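Long-range contact in methyltransferase domain-containing protein (Serratia marcescens, PDB 7CLU), which probably transfers a methyl group from S-adenosyl-L-methionine to a substrate oxygen in the prodigiosin synthetic pathway, working as a dimeric O-methyltransferase: residues Gln17-Phe30 and Gln56-Asp68. Residues are numbered along the deposited sequence; the frame is centred on the assembly and turned at random.
Sequences QAKALTAALALKLF and QLLIALRAMGYLD
A20 and L57 lie where helix segments 17-26 and 56-63 face each other, with axes 10.2 Å apart at closest approach and N-to-C directions 120° apart. The contact is apolar. The small side chains of A20 and A24 let leucines come close to helix 17-26. With CG anti to N (chi1 -179°), the L57 side chain reaches this helix, and its CD1 lies 3.7 Å from A20 O. Its CD2 packs on methyls of L27 and L29. L61 brings CD1 to within 3.8 Å of A24 CB. The same methyl meets L29 CD2 tip to tip. L29 CD1 also reaches L58 CD2.

The thioether of M64 bends at chi3 (61°), and CE lands 3.7 Å from Q17 CB and also touches L21 CG. L21 CD2 sits over the centre of one face of the Y66 ring, a CH-pi contact of 3.5 Å to the centroid. L21 CD1 lies 3.6 Å from Y66 OH, a hydroxyl hydrogen-bonded to Q11 of the second subunit. On the F30 ring, L67 CD2 meets the edge, 3.7 Å from CD1. Both helices end in Schellman motifs, at K28 and G65, and the turns beyond bring F30 and L67 together.

This is buried apolar packing within the dimerisation domain, away from the cofactor-binding residues and consistent with the winged-helix-like fold of such domains. Helix 40-47 adds L47 against L29 and I43 against L58. L84 of helix 81-84 packs on F30, and Y74 of strand 73-75 touches L58.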
loop_
_atom_site.group_PDB
_atom_site.type_symbol
_atom_site.label_atom_id
_atom_site.label_comp_id
_atom_site.label_asym_id
_atom_site.label_seq_id
_atom_site.Cartn_x
_atom_site.Cartn_y
_atom_site.Cartn_z
ATOM N N GLN A 17 -5.382 -0.184 -3.142
ATOM C CA GLN A 17 -5.450 -1.576 -3.558
ATOM C C GLN A 17 -5.099 -2.496 -2.403
ATOM O O GLN A 17 -5.689 -3.573 -2.260
ATOM C CB GLN A 17 -4.516 -1.832 -4.745
ATOM C CG GLN A 17 -4.985 -1.214 -6.075
ATOM C CD GLN A 17 -4.422 0.200 -6.302
ATOM O OE1 GLN A 17 -4.277 0.996 -5.361
ATOM N NE2 GLN A 17 -4.099 0.508 -7.559
ATOM N N ALA A 18 -4.141 -2.084 -1.565
ATOM C CA ALA A 18 -3.717 -2.933 -0.456
ATOM C C ALA A 18 -4.882 -3.223 0.479
ATOM O O ALA A 18 -5.152 -4.379 0.810
ATOM C CB ALA A 18 -2.562 -2.268 0.310
ATOM N N LYS A 19 -5.594 -2.174 0.905
ATOM C CA LYS A 19 -6.685 -2.339 1.864
ATOM C C LYS A 19 -7.937 -2.929 1.228
ATOM O O LYS A 19 -8.719 -3.590 1.927
ATOM C CB LYS A 19 -7.016 -1.004 2.533
ATOM C CG LYS A 19 -6.119 -0.666 3.724
ATOM C CD LYS A 19 -6.413 -1.604 4.894
ATOM C CE LYS A 19 -5.682 -1.181 6.146
ATOM N NZ LYS A 19 -6.231 -1.855 7.361
ATOM N N ALA A 20 -8.160 -2.727 -0.080
ATOM C CA ALA A 20 -9.241 -3.474 -0.723
ATOM C C ALA A 20 -8.990 -4.977 -0.612
ATOM O O ALA A 20 -9.900 -5.747 -0.291
ATOM C CB ALA A 20 -9.406 -3.065 -2.194
ATOM N N LEU A 21 -7.748 -5.403 -0.829
ATOM C CA LEU A 21 -7.426 -6.822 -0.714
ATOM C C LEU A 21 -7.518 -7.316 0.729
ATOM O O LEU A 21 -8.140 -8.354 0.990
ATOM C CB LEU A 21 -6.043 -7.086 -1.309
ATOM C CG LEU A 21 -5.939 -7.131 -2.844
ATOM C CD1 LEU A 21 -4.472 -7.122 -3.280
ATOM C CD2 LEU A 21 -6.639 -8.377 -3.439
ATOM N N THR A 22 -6.898 -6.602 1.690
ATOM C CA THR A 22 -6.919 -7.103 3.067
ATOM C C THR A 22 -8.322 -7.078 3.663
ATOM O O THR A 22 -8.660 -7.957 4.461
ATOM C CB THR A 22 -5.959 -6.325 3.989
ATOM O OG1 THR A 22 -6.404 -4.979 4.167
ATOM C CG2 THR A 22 -4.503 -6.337 3.457
ATOM N N ALA A 23 -9.156 -6.106 3.284
ATOM C CA ALA A 23 -10.541 -6.121 3.751
ATOM C C ALA A 23 -11.292 -7.331 3.194
ATOM O O ALA A 23 -11.958 -8.061 3.939
ATOM C CB ALA A 23 -11.240 -4.816 3.375
ATOM N N ALA A 24 -11.183 -7.565 1.885
ATOM C CA ALA A 24 -11.817 -8.733 1.272
ATOM C C ALA A 24 -11.381 -10.031 1.942
ATOM O O ALA A 24 -12.191 -10.951 2.134
ATOM C CB ALA A 24 -11.491 -8.777 -0.217
ATOM N N LEU A 25 -10.099 -10.123 2.307
ATOM C CA LEU A 25 -9.617 -11.331 2.966
ATOM C C LEU A 25 -10.177 -11.436 4.376
ATOM O O LEU A 25 -10.600 -12.518 4.801
ATOM C CB LEU A 25 -8.087 -11.359 2.980
ATOM C CG LEU A 25 -7.383 -11.509 1.625
ATOM C CD1 LEU A 25 -5.872 -11.284 1.770
ATOM C CD2 LEU A 25 -7.668 -12.860 0.985
ATOM N N ALA A 26 -10.202 -10.318 5.107
ATOM C CA ALA A 26 -10.740 -10.327 6.463
ATOM C C ALA A 26 -12.226 -10.665 6.460
ATOM O O ALA A 26 -12.707 -11.409 7.324
ATOM C CB ALA A 26 -10.481 -8.977 7.135
ATOM N N LEU A 27 -12.968 -10.158 5.471
ATOM C CA LEU A 27 -14.379 -10.506 5.338
ATOM C C LEU A 27 -14.590 -11.919 4.811
ATOM O O LEU A 27 -15.735 -12.381 4.782
ATOM C CB LEU A 27 -15.082 -9.497 4.421
ATOM C CG LEU A 27 -15.324 -8.096 4.989
ATOM C CD1 LEU A 27 -15.636 -7.079 3.898
ATOM C CD2 LEU A 27 -16.450 -8.122 6.006
ATOM N N LYS A 28 -13.523 -12.619 4.421
ATOM C CA LYS A 28 -13.624 -13.915 3.755
ATOM C C LYS A 28 -14.553 -13.830 2.545
ATOM O O LYS A 28 -15.365 -14.719 2.289
ATOM C CB LYS A 28 -14.078 -15.001 4.732
ATOM C CG LYS A 28 -13.065 -15.283 5.830
ATOM C CD LYS A 28 -13.700 -16.030 6.990
ATOM C CE LYS A 28 -12.649 -16.474 8.006
ATOM N NZ LYS A 28 -11.372 -16.868 7.348
ATOM N N LEU A 29 -14.421 -12.737 1.792
ATOM C CA LEU A 29 -15.345 -12.460 0.700
ATOM C C LEU A 29 -15.235 -13.511 -0.392
ATOM O O LEU A 29 -16.250 -13.983 -0.916
ATOM C CB LEU A 29 -15.073 -11.061 0.142
ATOM C CG LEU A 29 -15.816 -10.624 -1.128
ATOM C CD1 LEU A 29 -16.084 -9.118 -1.091
ATOM C CD2 LEU A 29 -15.035 -10.979 -2.361
ATOM N N PHE A 30 -14.011 -13.884 -0.759
ATOM C CA PHE A 30 -13.847 -14.860 -1.819
ATOM C C PHE A 30 -14.411 -16.221 -1.438
ATOM O O PHE A 30 -14.698 -17.023 -2.327
ATOM C CB PHE A 30 -12.373 -14.965 -2.202
ATOM C CG PHE A 30 -11.727 -13.634 -2.432
ATOM C CD1 PHE A 30 -11.967 -12.926 -3.597
ATOM C CD2 PHE A 30 -10.889 -13.083 -1.475
ATOM C CE1 PHE A 30 -11.380 -11.697 -3.817
ATOM C CE2 PHE A 30 -10.297 -11.852 -1.680
ATOM C CZ PHE A 30 -10.545 -11.148 -2.854
ATOM N N GLN A 56 -19.437 -1.963 -3.693
ATOM C CA GLN A 56 -18.278 -1.108 -3.934
ATOM C C GLN A 56 -16.984 -1.895 -3.811
ATOM O O GLN A 56 -16.049 -1.700 -4.595
ATOM C CB GLN A 56 -18.271 0.080 -2.967
ATOM C CG GLN A 56 -19.249 1.192 -3.332
ATOM C CD GLN A 56 -19.359 2.243 -2.237
ATOM O OE1 GLN A 56 -19.945 1.994 -1.188
ATOM N NE2 GLN A 56 -18.789 3.415 -2.472
ATOM N N LEU A 57 -16.898 -2.765 -2.808
ATOM C CA LEU A 57 -15.716 -3.607 -2.676
ATOM C C LEU A 57 -15.604 -4.578 -3.849
ATOM O O LEU A 57 -14.516 -4.775 -4.397
ATOM C CB LEU A 57 -15.769 -4.358 -1.347
ATOM C CG LEU A 57 -14.574 -5.254 -1.065
ATOM C CD1 LEU A 57 -13.263 -4.484 -1.204
ATOM C CD2 LEU A 57 -14.730 -5.870 0.326
ATOM N N LEU A 58 -16.731 -5.154 -4.271
ATOM C CA LEU A 58 -16.720 -6.130 -5.364
ATOM C C LEU A 58 -16.269 -5.498 -6.671
ATOM O O LEU A 58 -15.444 -6.072 -7.396
ATOM C CB LEU A 58 -18.110 -6.741 -5.524
ATOM C CG LEU A 58 -18.498 -7.673 -4.385
ATOM C CD1 LEU A 58 -19.991 -7.909 -4.449
ATOM C CD2 LEU A 58 -17.716 -8.972 -4.491
ATOM N N ILE A 59 -16.840 -4.332 -7.007
ATOM C CA ILE A 59 -16.472 -3.629 -8.230
ATOM C C ILE A 59 -14.986 -3.316 -8.237
ATOM O O ILE A 59 -14.314 -3.448 -9.264
ATOM C CB ILE A 59 -17.315 -2.349 -8.378
ATOM C CG1 ILE A 59 -18.778 -2.691 -8.663
ATOM C CG2 ILE A 59 -16.748 -1.435 -9.454
ATOM C CD1 ILE A 59 -19.687 -1.437 -8.677
ATOM N N ALA A 60 -14.455 -2.869 -7.094
ATOM C CA ALA A 60 -13.025 -2.616 -6.990
ATOM C C ALA A 60 -12.225 -3.891 -7.229
ATOM O O ALA A 60 -11.245 -3.883 -7.976
ATOM C CB ALA A 60 -12.686 -2.016 -5.612
ATOM N N LEU A 61 -12.608 -4.993 -6.570
ATOM C CA LEU A 61 -11.874 -6.242 -6.759
ATOM C C LEU A 61 -11.970 -6.720 -8.199
ATOM O O LEU A 61 -11.019 -7.296 -8.732
ATOM C CB LEU A 61 -12.411 -7.330 -5.815
ATOM C CG LEU A 61 -12.261 -7.051 -4.320
ATOM C CD1 LEU A 61 -13.143 -8.019 -3.522
ATOM C CD2 LEU A 61 -10.781 -7.163 -3.939
ATOM N N ARG A 62 -13.104 -6.485 -8.847
ATOM C CA ARG A 62 -13.211 -6.840 -10.261
ATOM C C ARG A 62 -12.284 -5.964 -11.087
ATOM O O ARG A 62 -11.528 -6.455 -11.938
ATOM C CB ARG A 62 -14.658 -6.677 -10.719
ATOM C CG ARG A 62 -14.815 -6.484 -12.227
ATOM C CD ARG A 62 -14.361 -7.722 -13.005
ATOM N NE ARG A 62 -14.536 -7.548 -14.441
ATOM C CZ ARG A 62 -13.642 -6.987 -15.248
ATOM N NH1 ARG A 62 -12.501 -6.539 -14.763
ATOM N NH2 ARG A 62 -13.898 -6.865 -16.548
ATOM N N ALA A 63 -12.320 -4.648 -10.829
ATOM C CA ALA A 63 -11.499 -3.729 -11.607
ATOM C C ALA A 63 -10.016 -4.007 -11.404
ATOM O O ALA A 63 -9.209 -3.721 -12.294
ATOM C CB ALA A 63 -11.833 -2.276 -11.232
ATOM N N MET A 64 -9.643 -4.579 -10.254
ATOM C CA MET A 64 -8.250 -4.928 -9.973
ATOM C C MET A 64 -7.834 -6.261 -10.580
ATOM O O MET A 64 -6.642 -6.590 -10.548
ATOM C CB MET A 64 -7.998 -4.968 -8.454
ATOM C CG MET A 64 -8.009 -3.594 -7.746
ATOM S SD MET A 64 -8.129 -3.760 -5.951
ATOM C CE MET A 64 -6.625 -4.671 -5.653
ATOM N N GLY A 65 -8.775 -7.039 -11.108
ATOM C CA GLY A 65 -8.473 -8.303 -11.743
ATOM C C GLY A 65 -8.574 -9.523 -10.853
ATOM O O GLY A 65 -8.302 -10.639 -11.333
ATOM N N TYR A 66 -8.948 -9.352 -9.577
ATOM C CA TYR A 66 -9.039 -10.469 -8.643
ATOM C C TYR A 66 -10.325 -11.263 -8.818
ATOM O O TYR A 66 -10.352 -12.456 -8.505
ATOM C CB TYR A 66 -8.890 -9.965 -7.202
ATOM C CG TYR A 66 -7.450 -9.564 -6.942
ATOM C CD1 TYR A 66 -6.500 -10.519 -6.592
ATOM C CD2 TYR A 66 -7.027 -8.254 -7.137
ATOM C CE1 TYR A 66 -5.171 -10.171 -6.404
ATOM C CE2 TYR A 66 -5.710 -7.893 -6.964
ATOM C CZ TYR A 66 -4.781 -8.855 -6.594
ATOM O OH TYR A 66 -3.462 -8.500 -6.410
ATOM N N LEU A 67 -11.375 -10.640 -9.341
ATOM C CA LEU A 67 -12.611 -11.337 -9.642
ATOM C C LEU A 67 -12.999 -11.066 -11.086
ATOM O O LEU A 67 -12.606 -10.050 -11.672
ATOM C CB LEU A 67 -13.748 -10.894 -8.723
ATOM C CG LEU A 67 -13.621 -11.138 -7.223
ATOM C CD1 LEU A 67 -14.771 -10.467 -6.495
ATOM C CD2 LEU A 67 -13.568 -12.663 -6.917
ATOM N N ASP A 68 -13.752 -12.005 -11.651
ATOM C CA ASP A 68 -14.453 -11.837 -12.912
ATOM C C ASP A 68 -15.882 -11.391 -12.629
ATOM O O ASP A 68 -16.438 -11.635 -11.553
ATOM C CB ASP A 68 -14.478 -13.150 -13.713
ATOM C CG ASP A 68 -13.102 -13.598 -14.162
ATOM O OD1 ASP A 68 -12.269 -12.739 -14.520
ATOM O OD2 ASP A 68 -12.841 -14.819 -14.145
#